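Long-range contact in YCAC GENE product (Escherichia coli, PDB 1YAC), which is an octameric hydrolase of unknown specificity, built as a three-layer alpha-beta-alpha sandwich and related to the isochorismatase family: residues A[124-138]-A[152-165]. Numbering follows the deposited sequence.
Sequences LSAIEEGFDVFVVTD and WDRMSQAGAQLMTW. Unlike the reference sequence in segment 152-165: Met155 (reference Leu).
Val135 and Met155 meet at about a right angle where strand 132-136 is backed by helix 145-158, with CG2 of the valine 3.8 Å from the methionine SD. Met155, a leucine in the reference sequence, thus joins Ala160 and Ile127 in the dense layer between sheet and helices. Ile127 CD1 touches the CB atoms of both Ala158 and Ala160, while Leu124 drives CD2 to 3.4 Å from Ala158 CB, tighter than usual carbon contact; its other branch, CD1, lies over one face of the Arg154 guanidinium, whose NE bonds Gln161 of a second subunit. Helix segments 124-128 and 152-158 run almost parallel, 5° apart, as expected on one side of a parallel sheet.

Strands 132-136 and 161-163 pair through alternating backbone bonds, from Gln161 N to Val133 O through to Thr137 N to Met163 O. On the other sheet face, Met163 SD reaches the edge of the Phe134 ring, a Met-aromatic contact 4.9 Å from the centroid, and the Gln161 amide runs alongside the same ring, planes 40° apart, its OE1 accepting a bond from Arg154 NE of a third subunit.

The looser margin, where the strands begin, is watered: one water links Val133 N to Gly159 O, another joins Val133 O to Gln161 NE2. At the far end, chi1 of 66° sets Asp138 CG between its own N and carbonyl carbon, and OD1 takes Trp165 N on its syn side at 2.9 Å, just where helix 165-173 starts. Replacing Asp138 with an alanine would probably leave Trp165 N without this acceptor and open a gap beside Thr164. Backbone bonds therefore fix the register of this beta-alpha-beta unit, apolar contacts seat its helix, and a carboxylate at a helix N-terminus probably gains from the helix dipole.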
loop_
_atom_site.group_PDB
_atom_site.type_symbol
_atom_site.label_atom_id
_atom_site.label_comp_id
_atom_site.label_asym_id
_atom_site.label_seq_id
_atom_site.Cartn_x
_atom_site.Cartn_y
_atom_site.Cartn_z
ATOM N N LEU A 124 -26.612 -15.722 0.434
ATOM C CA LEU A 124 -27.389 -15.642 1.666
ATOM C C LEU A 124 -28.731 -16.355 1.514
ATOM O O LEU A 124 -29.185 -17.045 2.432
ATOM C CB LEU A 124 -27.592 -14.170 2.068
ATOM C CG LEU A 124 -26.306 -13.387 2.366
ATOM C CD1 LEU A 124 -26.614 -11.914 2.629
ATOM C CD2 LEU A 124 -25.580 -14.010 3.547
ATOM N N SER A 125 -29.363 -16.183 0.358
ATOM C CA SER A 125 -30.649 -16.826 0.076
ATOM C C SER A 125 -30.479 -18.343 0.084
ATOM O O SER A 125 -31.282 -19.061 0.681
ATOM C CB SER A 125 -31.177 -16.379 -1.293
ATOM O OG SER A 125 -31.550 -14.997 -1.300
ATOM N N ALA A 126 -29.408 -18.817 -0.546
ATOM C CA ALA A 126 -29.110 -20.246 -0.630
ATOM C C ALA A 126 -28.831 -20.859 0.750
ATOM O O ALA A 126 -29.257 -21.983 1.038
ATOM C CB ALA A 126 -27.940 -20.484 -1.585
ATOM N N ILE A 127 -28.129 -20.115 1.604
ATOM C CA ILE A 127 -27.833 -20.583 2.955
ATOM C C ILE A 127 -29.159 -20.745 3.700
ATOM O O ILE A 127 -29.381 -21.769 4.361
ATOM C CB ILE A 127 -26.883 -19.598 3.715
ATOM C CG1 ILE A 127 -25.451 -19.746 3.184
ATOM C CG2 ILE A 127 -26.923 -19.842 5.240
ATOM C CD1 ILE A 127 -24.496 -18.665 3.667
ATOM N N GLU A 128 -30.064 -19.779 3.549
ATOM C CA GLU A 128 -31.364 -19.879 4.221
ATOM C C GLU A 128 -32.126 -21.116 3.737
ATOM O O GLU A 128 -32.847 -21.751 4.499
ATOM C CB GLU A 128 -32.219 -18.634 3.982
ATOM C CG GLU A 128 -33.621 -18.761 4.570
ATOM C CD GLU A 128 -34.458 -17.505 4.422
ATOM O OE1 GLU A 128 -33.900 -16.386 4.439
ATOM O OE2 GLU A 128 -35.695 -17.636 4.318
ATOM N N GLU A 129 -31.956 -21.455 2.464
ATOM C CA GLU A 129 -32.619 -22.621 1.889
ATOM C C GLU A 129 -31.971 -23.948 2.291
ATOM O O GLU A 129 -32.476 -25.009 1.940
ATOM C CB GLU A 129 -32.698 -22.506 0.364
ATOM C CG GLU A 129 -33.665 -21.437 -0.128
ATOM C CD GLU A 129 -34.708 -21.972 -1.100
ATOM O OE1 GLU A 129 -34.961 -23.192 -1.112
ATOM O OE2 GLU A 129 -35.293 -21.169 -1.853
ATOM N N GLY A 130 -30.854 -23.897 3.012
ATOM C CA GLY A 130 -30.211 -25.120 3.445
ATOM C C GLY A 130 -29.028 -25.612 2.646
ATOM O O GLY A 130 -28.502 -26.689 2.929
ATOM N N PHE A 131 -28.587 -24.849 1.654
ATOM C CA PHE A 131 -27.430 -25.271 0.862
ATOM C C PHE A 131 -26.106 -24.965 1.572
ATOM O O PHE A 131 -26.032 -24.073 2.420
ATOM C CB PHE A 131 -27.408 -24.543 -0.490
ATOM C CG PHE A 131 -28.480 -24.985 -1.447
ATOM C CD1 PHE A 131 -28.250 -26.038 -2.327
ATOM C CD2 PHE A 131 -29.704 -24.321 -1.496
ATOM C CE1 PHE A 131 -29.231 -26.420 -3.253
ATOM C CE2 PHE A 131 -30.686 -24.691 -2.409
ATOM C CZ PHE A 131 -30.445 -25.743 -3.289
ATOM N N ASP A 132 -25.071 -25.721 1.236
ATOM C CA ASP A 132 -23.740 -25.463 1.769
ATOM C C ASP A 132 -23.122 -24.572 0.702
ATOM O O ASP A 132 -22.954 -24.993 -0.436
ATOM C CB ASP A 132 -22.964 -26.763 1.931
ATOM C CG ASP A 132 -23.481 -27.575 3.087
ATOM O OD1 ASP A 132 -23.876 -26.950 4.096
ATOM O OD2 ASP A 132 -23.537 -28.816 2.977
ATOM N N VAL A 133 -22.806 -23.342 1.075
ATOM C CA VAL A 133 -22.279 -22.367 0.129
ATOM C C VAL A 133 -20.792 -22.100 0.281
ATOM O O VAL A 133 -20.296 -21.880 1.383
ATOM C CB VAL A 133 -23.069 -21.032 0.250
ATOM C CG1 VAL A 133 -22.516 -19.966 -0.687
ATOM C CG2 VAL A 133 -24.555 -21.274 -0.041
ATOM N N PHE A 134 -20.106 -22.088 -0.857
ATOM C CA PHE A 134 -18.672 -21.845 -0.935
ATOM C C PHE A 134 -18.497 -20.670 -1.913
ATOM O O PHE A 134 -18.841 -20.776 -3.093
ATOM C CB PHE A 134 -17.969 -23.095 -1.484
ATOM C CG PHE A 134 -18.144 -24.325 -0.626
ATOM C CD1 PHE A 134 -19.339 -25.038 -0.640
ATOM C CD2 PHE A 134 -17.101 -24.783 0.168
ATOM C CE1 PHE A 134 -19.493 -26.203 0.129
ATOM C CE2 PHE A 134 -17.233 -25.937 0.937
ATOM C CZ PHE A 134 -18.437 -26.651 0.918
ATOM N N VAL A 135 -18.000 -19.546 -1.411
ATOM C CA VAL A 135 -17.799 -18.352 -2.231
ATOM C C VAL A 135 -16.368 -18.298 -2.755
ATOM O O VAL A 135 -15.423 -18.476 -1.981
ATOM C CB VAL A 135 -18.083 -17.080 -1.391
ATOM C CG1 VAL A 135 -17.749 -15.818 -2.175
ATOM C CG2 VAL A 135 -19.545 -17.078 -0.950
ATOM N N VAL A 136 -16.198 -18.118 -4.065
ATOM C CA VAL A 136 -14.856 -18.023 -4.639
ATOM C C VAL A 136 -14.526 -16.527 -4.631
ATOM O O VAL A 136 -14.842 -15.793 -5.571
ATOM C CB VAL A 136 -14.794 -18.601 -6.065
ATOM C CG1 VAL A 136 -13.358 -18.819 -6.462
ATOM C CG2 VAL A 136 -15.543 -19.922 -6.138
ATOM N N THR A 137 -13.844 -16.098 -3.577
ATOM C CA THR A 137 -13.534 -14.687 -3.370
ATOM C C THR A 137 -12.565 -14.063 -4.360
ATOM O O THR A 137 -12.528 -12.836 -4.495
ATOM C CB THR A 137 -13.028 -14.434 -1.937
ATOM O OG1 THR A 137 -11.818 -15.162 -1.725
ATOM C CG2 THR A 137 -14.066 -14.885 -0.915
ATOM N N ASP A 138 -11.723 -14.888 -4.984
ATOM C CA ASP A 138 -10.790 -14.349 -5.964
ATOM C C ASP A 138 -11.308 -14.390 -7.408
ATOM O O ASP A 138 -10.617 -13.946 -8.327
ATOM C CB ASP A 138 -9.372 -14.923 -5.800
ATOM C CG ASP A 138 -9.280 -16.405 -6.095
ATOM O OD1 ASP A 138 -10.322 -17.088 -6.215
ATOM O OD2 ASP A 138 -8.132 -16.894 -6.195
ATOM N N TRP A 152 -17.597 -9.971 2.639
ATOM C CA TRP A 152 -17.003 -11.179 3.229
ATOM C C TRP A 152 -17.544 -11.374 4.617
ATOM O O TRP A 152 -17.914 -12.489 4.989
ATOM C CB TRP A 152 -15.488 -11.077 3.358
ATOM C CG TRP A 152 -14.767 -11.296 2.093
ATOM C CD1 TRP A 152 -15.288 -11.278 0.836
ATOM C CD2 TRP A 152 -13.355 -11.477 1.945
ATOM N NE1 TRP A 152 -14.287 -11.415 -0.091
ATOM C CE2 TRP A 152 -13.086 -11.536 0.562
ATOM C CE3 TRP A 152 -12.290 -11.587 2.852
ATOM C CZ2 TRP A 152 -11.787 -11.698 0.054
ATOM C CZ3 TRP A 152 -10.988 -11.752 2.342
ATOM C CH2 TRP A 152 -10.758 -11.802 0.956
ATOM N N ASP A 153 -17.538 -10.299 5.401
ATOM C CA ASP A 153 -18.031 -10.360 6.767
ATOM C C ASP A 153 -19.480 -10.837 6.793
ATOM O O ASP A 153 -19.839 -11.765 7.535
ATOM C CB ASP A 153 -17.929 -8.985 7.432
ATOM C CG ASP A 153 -18.295 -9.038 8.913
ATOM O OD1 ASP A 153 -19.491 -8.927 9.237
ATOM O OD2 ASP A 153 -17.389 -9.221 9.751
ATOM N N ARG A 154 -20.297 -10.240 5.934
ATOM C CA ARG A 154 -21.716 -10.584 5.863
ATOM C C ARG A 154 -21.953 -12.047 5.463
ATOM O O ARG A 154 -22.776 -12.736 6.070
ATOM C CB ARG A 154 -22.448 -9.636 4.906
ATOM C CG ARG A 154 -23.968 -9.647 5.108
ATOM C CD ARG A 154 -24.688 -8.733 4.130
ATOM N NE ARG A 154 -26.104 -8.631 4.482
ATOM C CZ ARG A 154 -27.061 -8.252 3.645
ATOM N NH1 ARG A 154 -26.763 -7.930 2.392
ATOM N NH2 ARG A 154 -28.319 -8.207 4.060
ATOM N N MET A 155 -21.213 -12.534 4.469
ATOM C CA MET A 155 -21.372 -13.915 4.023
ATOM C C MET A 155 -20.844 -14.921 5.050
ATOM O O MET A 155 -21.497 -15.927 5.346
ATOM C CB MET A 155 -20.717 -14.116 2.652
ATOM C CG MET A 155 -21.392 -13.296 1.556
ATOM S SD MET A 155 -20.693 -13.543 -0.073
ATOM C CE MET A 155 -19.094 -12.740 0.060
ATOM N N SER A 156 -19.692 -14.619 5.636
ATOM C CA SER A 156 -19.091 -15.486 6.645
ATOM C C SER A 156 -20.004 -15.597 7.878
ATOM O O SER A 156 -20.206 -16.687 8.413
ATOM C CB SER A 156 -17.721 -14.935 7.055
ATOM O OG SER A 156 -17.065 -15.829 7.936
ATOM N N GLN A 157 -20.562 -14.456 8.281
ATOM C CA GLN A 157 -21.475 -14.312 9.418
ATOM C C GLN A 157 -22.664 -15.274 9.220
ATOM O O GLN A 157 -23.112 -15.934 10.164
ATOM C CB GLN A 157 -21.930 -12.829 9.471
ATOM C CG GLN A 157 -22.920 -12.388 10.568
ATOM C CD GLN A 157 -23.209 -10.849 10.555
ATOM O OE1 GLN A 157 -23.767 -10.306 9.589
ATOM N NE2 GLN A 157 -22.856 -10.167 11.652
ATOM N N ALA A 158 -23.107 -15.409 7.972
ATOM C CA ALA A 158 -24.237 -16.274 7.636
ATOM C C ALA A 158 -23.872 -17.748 7.522
ATOM O O ALA A 158 -24.752 -18.594 7.420
ATOM C CB ALA A 158 -24.879 -15.808 6.347
ATOM N N GLY A 159 -22.579 -18.049 7.470
ATOM C CA GLY A 159 -22.159 -19.432 7.356
ATOM C C GLY A 159 -21.522 -19.814 6.026
ATOM O O GLY A 159 -21.232 -20.978 5.800
ATOM N N ALA A 160 -21.306 -18.854 5.135
ATOM C CA ALA A 160 -20.663 -19.167 3.855
ATOM C C ALA A 160 -19.189 -19.468 4.096
ATOM O O ALA A 160 -18.568 -18.881 4.986
ATOM C CB ALA A 160 -20.789 -17.995 2.902
ATOM N N GLN A 161 -18.640 -20.427 3.356
ATOM C CA GLN A 161 -17.224 -20.746 3.471
ATOM C C GLN A 161 -16.513 -19.928 2.387
ATOM O O GLN A 161 -16.896 -19.969 1.215
ATOM C CB GLN A 161 -16.985 -22.244 3.272
ATOM C CG GLN A 161 -17.596 -23.104 4.379
ATOM C CD GLN A 161 -17.088 -24.533 4.374
ATOM O OE1 GLN A 161 -15.925 -24.787 4.702
ATOM N NE2 GLN A 161 -17.953 -25.480 4.017
ATOM N N LEU A 162 -15.536 -19.119 2.793
ATOM C CA LEU A 162 -14.798 -18.290 1.852
ATOM C C LEU A 162 -13.623 -19.092 1.336
ATOM O O LEU A 162 -12.810 -19.577 2.115
ATOM C CB LEU A 162 -14.304 -17.004 2.534
ATOM C CG LEU A 162 -15.363 -16.126 3.213
ATOM C CD1 LEU A 162 -14.695 -14.846 3.660
ATOM C CD2 LEU A 162 -16.537 -15.824 2.284
ATOM N N MET A 163 -13.575 -19.268 0.022
ATOM C CA MET A 163 -12.513 -20.023 -0.614
ATOM C C MET A 163 -11.982 -19.284 -1.850
ATOM O O MET A 163 -12.507 -18.234 -2.253
ATOM C CB MET A 163 -13.027 -21.430 -0.988
ATOM C CG MET A 163 -13.102 -22.414 0.222
ATOM S SD MET A 163 -13.608 -24.035 -0.278
ATOM C CE MET A 163 -12.088 -24.746 -0.760
ATOM N N THR A 164 -10.887 -19.790 -2.399
ATOM C CA THR A 164 -10.298 -19.199 -3.595
ATOM C C THR A 164 -10.175 -20.325 -4.620
ATOM O O THR A 164 -10.143 -21.498 -4.236
ATOM C CB THR A 164 -8.977 -18.449 -3.262
ATOM O OG1 THR A 164 -8.204 -19.202 -2.323
ATOM C CG2 THR A 164 -9.320 -17.094 -2.614
ATOM N N TRP A 165 -10.102 -19.990 -5.906
ATOM C CA TRP A 165 -10.113 -21.028 -6.932
ATOM C C TRP A 165 -9.131 -22.178 -6.814
ATOM O O TRP A 165 -9.517 -23.325 -7.018
ATOM C CB TRP A 165 -10.155 -20.441 -8.366
ATOM C CG TRP A 165 -8.835 -20.030 -8.934
ATOM C CD1 TRP A 165 -8.334 -18.760 -9.017
ATOM C CD2 TRP A 165 -7.835 -20.897 -9.485
ATOM N NE1 TRP A 165 -7.078 -18.788 -9.580
ATOM C CE2 TRP A 165 -6.748 -20.088 -9.876
ATOM C CE3 TRP A 165 -7.753 -22.286 -9.684
ATOM C CZ2 TRP A 165 -5.588 -20.618 -10.452
ATOM C CZ3 TRP A 165 -6.604 -22.813 -10.254
ATOM C CH2 TRP A 165 -5.535 -21.981 -10.632
HETATM O O HOH W 1 -22.813 -22.446 3.886
HETATM O O HOH W 2 -20.582 -24.336 3.253
HETATM O O HOH W 3 -14.211 -11.241 -2.987
#